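SusD-like carbohydrate binding protein (Bacteroides vulgatus, PDB 3LEW) probably binds carbohydrate at the outer membrane, as a SusD-family protein thought to take part in nutrient capture. Local coordinates at residues 194-208 against 247-259. Numbering follows the deposited sequence.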
# COMPACT_ATOMS: atom_id res chain seq x y z
N ARG A 194 -19.13 11.87 -6.39
CA ARG A 194 -19.18 10.81 -5.39
C ARG A 194 -19.46 11.47 -4.03
O ARG A 194 -19.12 12.65 -3.83
CB ARG A 194 -17.86 10.03 -5.30
CG ARG A 194 -16.66 10.86 -4.97
CD ARG A 194 -15.44 9.96 -4.80
NE ARG A 194 -14.23 10.75 -4.67
CZ ARG A 194 -13.13 10.38 -4.01
NH1 ARG A 194 -13.05 9.20 -3.40
NH2 ARG A 194 -12.11 11.22 -3.94
N ASP A 195 -20.05 10.72 -3.12
CA ASP A 195 -20.42 11.25 -1.81
C ASP A 195 -19.62 10.71 -0.63
O ASP A 195 -19.94 11.04 0.52
CB ASP A 195 -21.92 11.03 -1.54
CG ASP A 195 -22.32 9.56 -1.62
OD1 ASP A 195 -21.50 8.65 -1.38
OD2 ASP A 195 -23.48 9.33 -2.01
N ALA A 196 -18.58 9.93 -0.91
CA ALA A 196 -17.75 9.37 0.13
C ALA A 196 -16.39 9.00 -0.42
O ALA A 196 -16.25 8.71 -1.62
CB ALA A 196 -18.47 8.15 0.83
N LYS A 197 -15.38 9.05 0.45
CA LYS A 197 -13.98 8.90 0.02
C LYS A 197 -13.59 7.51 -0.42
O LYS A 197 -12.52 7.35 -1.02
CB LYS A 197 -12.99 9.37 1.09
CG LYS A 197 -12.94 10.86 1.23
CD LYS A 197 -12.17 11.50 0.04
CE LYS A 197 -11.97 12.99 0.30
NZ LYS A 197 -10.95 13.23 1.35
N HIS A 198 -14.40 6.48 -0.13
CA HIS A 198 -14.08 5.12 -0.63
C HIS A 198 -14.64 4.89 -2.03
O HIS A 198 -14.27 3.91 -2.71
CB HIS A 198 -14.63 4.02 0.33
CG HIS A 198 -16.13 4.04 0.48
ND1 HIS A 198 -16.80 5.01 1.21
CD2 HIS A 198 -17.07 3.18 0.02
CE1 HIS A 198 -18.10 4.75 1.17
NE2 HIS A 198 -18.29 3.66 0.44
N LYS A 199 -15.55 5.77 -2.48
CA LYS A 199 -16.19 5.62 -3.79
C LYS A 199 -15.24 6.07 -4.89
O LYS A 199 -14.43 6.97 -4.71
CB LYS A 199 -17.47 6.45 -3.86
CG LYS A 199 -18.58 5.97 -2.95
CD LYS A 199 -19.11 4.61 -3.48
CE LYS A 199 -20.62 4.50 -3.46
NZ LYS A 199 -21.15 3.60 -4.57
N ILE A 200 -15.28 5.39 -6.02
CA ILE A 200 -14.41 5.68 -7.14
C ILE A 200 -15.06 6.69 -8.09
O ILE A 200 -16.11 6.44 -8.67
CB ILE A 200 -14.08 4.35 -7.92
CG1 ILE A 200 -13.43 3.34 -6.98
CG2 ILE A 200 -13.27 4.64 -9.17
CD1 ILE A 200 -13.14 2.00 -7.66
N ASP A 201 -14.43 7.84 -8.29
CA ASP A 201 -14.86 8.83 -9.26
C ASP A 201 -13.73 9.01 -10.29
O ASP A 201 -12.79 8.20 -10.34
CB ASP A 201 -15.29 10.15 -8.61
CG ASP A 201 -14.15 10.90 -7.97
OD1 ASP A 201 -13.01 10.36 -7.96
OD2 ASP A 201 -14.41 12.02 -7.40
N ASN A 202 -13.90 9.98 -11.17
CA ASN A 202 -12.90 10.23 -12.22
C ASN A 202 -11.51 10.44 -11.62
O ASN A 202 -10.57 9.88 -12.11
CB ASN A 202 -13.35 11.37 -13.14
CG ASN A 202 -12.44 11.54 -14.41
OD1 ASN A 202 -12.71 10.96 -15.48
ND2 ASN A 202 -11.41 12.31 -14.27
N GLU A 203 -11.40 11.26 -10.58
CA GLU A 203 -10.10 11.51 -9.95
C GLU A 203 -9.44 10.24 -9.40
O GLU A 203 -8.23 10.02 -9.57
CB GLU A 203 -10.24 12.57 -8.85
CG GLU A 203 -8.94 12.82 -8.14
CD GLU A 203 -8.99 13.90 -7.08
OE1 GLU A 203 -10.07 14.41 -6.79
OE2 GLU A 203 -7.92 14.22 -6.53
N VAL A 204 -10.23 9.40 -8.73
CA VAL A 204 -9.73 8.14 -8.20
C VAL A 204 -9.20 7.27 -9.33
O VAL A 204 -8.09 6.75 -9.23
CB VAL A 204 -10.75 7.36 -7.33
CG1 VAL A 204 -10.16 5.99 -6.86
CG2 VAL A 204 -11.21 8.19 -6.11
N VAL A 205 -9.96 7.16 -10.43
CA VAL A 205 -9.48 6.39 -11.60
C VAL A 205 -8.13 6.94 -12.14
O VAL A 205 -7.22 6.17 -12.40
CB VAL A 205 -10.53 6.31 -12.69
CG1 VAL A 205 -9.97 5.54 -13.91
CG2 VAL A 205 -11.83 5.60 -12.17
N LEU A 206 -8.02 8.26 -12.30
CA LEU A 206 -6.78 8.85 -12.77
C LEU A 206 -5.63 8.47 -11.83
O LEU A 206 -4.52 8.18 -12.29
CB LEU A 206 -6.89 10.39 -12.85
CG LEU A 206 -7.73 10.97 -14.00
CD1 LEU A 206 -7.92 12.47 -13.80
CD2 LEU A 206 -7.05 10.66 -15.39
N GLY A 207 -5.89 8.46 -10.52
CA GLY A 207 -4.84 8.19 -9.58
C GLY A 207 -4.41 6.73 -9.66
O GLY A 207 -3.18 6.42 -9.65
N ILE A 208 -5.38 5.81 -9.66
CA ILE A 208 -4.99 4.38 -9.73
C ILE A 208 -4.30 4.08 -11.08
O ILE A 208 -3.31 3.29 -11.16
CB ILE A 208 -6.18 3.40 -9.56
CG1 ILE A 208 -6.95 3.68 -8.27
CG2 ILE A 208 -5.64 1.92 -9.61
CD1 ILE A 208 -8.44 3.11 -8.28
N ASN A 247 -5.91 9.34 10.29
CA ASN A 247 -7.01 8.51 10.80
C ASN A 247 -8.43 8.98 10.41
O ASN A 247 -9.39 8.47 10.95
CB ASN A 247 -6.88 8.38 12.28
CG ASN A 247 -7.01 9.73 12.99
OD1 ASN A 247 -7.63 10.67 12.43
ND2 ASN A 247 -6.43 9.86 14.20
N SER A 248 -8.52 9.89 9.45
CA SER A 248 -9.83 10.41 8.96
C SER A 248 -9.85 10.65 7.47
O SER A 248 -8.99 11.39 6.94
CB SER A 248 -10.14 11.74 9.64
OG SER A 248 -11.33 12.32 9.15
N VAL A 249 -10.86 10.10 6.78
CA VAL A 249 -11.03 10.33 5.35
C VAL A 249 -11.41 11.78 5.00
O VAL A 249 -11.32 12.18 3.82
CB VAL A 249 -12.11 9.39 4.72
CG1 VAL A 249 -11.68 7.92 4.80
CG2 VAL A 249 -13.49 9.65 5.36
N ASP A 250 -11.81 12.56 6.01
CA ASP A 250 -12.17 13.95 5.84
C ASP A 250 -10.96 14.81 5.36
O ASP A 250 -11.13 15.88 4.85
CB ASP A 250 -12.82 14.53 7.12
CG ASP A 250 -14.11 13.79 7.57
OD1 ASP A 250 -14.80 13.20 6.71
OD2 ASP A 250 -14.48 13.84 8.80
N ASN A 251 -9.74 14.32 5.49
CA ASN A 251 -8.55 15.07 5.07
C ASN A 251 -8.58 15.36 3.57
O ASN A 251 -8.79 14.43 2.74
CB ASN A 251 -7.34 14.25 5.53
CG ASN A 251 -6.03 14.89 5.24
OD1 ASN A 251 -5.75 15.26 4.11
ND2 ASN A 251 -5.21 15.04 6.29
N LYS A 252 -8.37 16.62 3.17
CA LYS A 252 -8.47 17.01 1.75
C LYS A 252 -7.37 16.43 0.85
O LYS A 252 -7.49 16.48 -0.37
CB LYS A 252 -8.52 18.53 1.58
CG LYS A 252 -9.88 19.14 1.97
CD LYS A 252 -9.84 20.70 2.02
CE LYS A 252 -9.01 21.21 3.19
NZ LYS A 252 -8.82 22.70 3.13
N GLU A 253 -6.30 15.93 1.44
CA GLU A 253 -5.26 15.31 0.62
C GLU A 253 -5.55 13.84 0.33
O GLU A 253 -4.92 13.22 -0.53
CB GLU A 253 -3.89 15.48 1.30
CG GLU A 253 -2.77 15.51 0.28
CD GLU A 253 -1.39 15.25 0.83
OE1 GLU A 253 -0.88 16.09 1.63
OE2 GLU A 253 -0.80 14.21 0.46
N TRP A 254 -6.46 13.24 1.09
CA TRP A 254 -6.83 11.85 0.83
C TRP A 254 -7.75 11.80 -0.37
O TRP A 254 -8.87 12.31 -0.34
CB TRP A 254 -7.53 11.19 2.01
CG TRP A 254 -6.74 10.97 3.25
CD1 TRP A 254 -5.70 11.75 3.75
CD2 TRP A 254 -6.97 9.94 4.22
NE1 TRP A 254 -5.27 11.24 4.97
CE2 TRP A 254 -6.04 10.15 5.29
CE3 TRP A 254 -7.88 8.88 4.30
CZ2 TRP A 254 -6.02 9.34 6.41
CZ3 TRP A 254 -7.87 8.08 5.45
CH2 TRP A 254 -6.92 8.31 6.48
N ILE A 255 -7.28 11.15 -1.43
CA ILE A 255 -8.08 10.89 -2.62
C ILE A 255 -8.99 9.69 -2.41
O ILE A 255 -10.13 9.70 -2.85
CB ILE A 255 -7.15 10.63 -3.81
CG1 ILE A 255 -6.34 11.91 -4.10
CG2 ILE A 255 -7.94 10.22 -5.04
CD1 ILE A 255 -5.23 11.69 -5.14
N TRP A 256 -8.50 8.70 -1.67
CA TRP A 256 -9.19 7.45 -1.53
C TRP A 256 -8.89 6.87 -0.17
O TRP A 256 -7.71 6.81 0.24
CB TRP A 256 -8.71 6.48 -2.62
CG TRP A 256 -9.60 5.34 -2.99
CD1 TRP A 256 -10.97 5.29 -2.94
CD2 TRP A 256 -9.20 4.14 -3.67
NE1 TRP A 256 -11.44 4.12 -3.50
CE2 TRP A 256 -10.37 3.39 -3.92
CE3 TRP A 256 -7.96 3.61 -4.05
CZ2 TRP A 256 -10.33 2.13 -4.54
CZ3 TRP A 256 -7.95 2.37 -4.64
CH2 TRP A 256 -9.12 1.65 -4.87
N GLY A 257 -9.92 6.42 0.51
CA GLY A 257 -9.75 5.82 1.79
C GLY A 257 -11.01 5.17 2.32
O GLY A 257 -12.11 5.37 1.81
N HIS A 258 -10.85 4.40 3.38
CA HIS A 258 -11.94 3.60 3.96
C HIS A 258 -12.32 4.13 5.35
O HIS A 258 -11.52 4.08 6.29
CB HIS A 258 -11.52 2.13 4.00
CG HIS A 258 -12.53 1.19 4.57
ND1 HIS A 258 -13.77 1.01 4.02
CD2 HIS A 258 -12.45 0.35 5.63
CE1 HIS A 258 -14.43 0.11 4.74
NE2 HIS A 258 -13.65 -0.32 5.71
N ALA A 259 -13.53 4.63 5.49
CA ALA A 259 -13.99 5.21 6.78
C ALA A 259 -14.35 4.09 7.76
O ALA A 259 -14.64 2.95 7.38
CB ALA A 259 -15.22 6.10 6.57
O HOH W 1 -11.79 15.80 1.97
O HOH W 2 -15.08 6.44 3.11
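K197 NZ is gripped from several sides: it donates to V249 O at 2.7 Å and to W254 O at 2.8 Å, while a water links it to D250 O. Bent at chi2 (-75°) and again at chi4, the lysine chain passes alongside V249 to get there. The ammonium thus ties the carbonyls of V249 and W254 together, and the partial negative charge of these oxygens probably favours its positive charge. NH1 and NH2 of R194 both donate to I255 O, at 3.0 Å and 2.7 Å, with the oxygen close to the guanidinium plane. That group is steadied further by NH1 bonding to K199 O, by a salt bridge from NE to D201, which also N-caps the helix through V204 N, and by V204 CG2 lying against one face. The W256 indole packs against the first turns of the helix. Its NE1 donates to H198 O at 2.9 Å, approaching from above the carbonyl plane, and V204 CG1 makes a CH-pi contact over the five-membered ring, 3.8 Å from its centroid. I208 CD1 covers the six-membered ring on the same face. The contact joins the start of helix 202-215 to the bulged strand 254-258, whose antiparallel partner 341-345 contributes M344 against V204, I255 and W256.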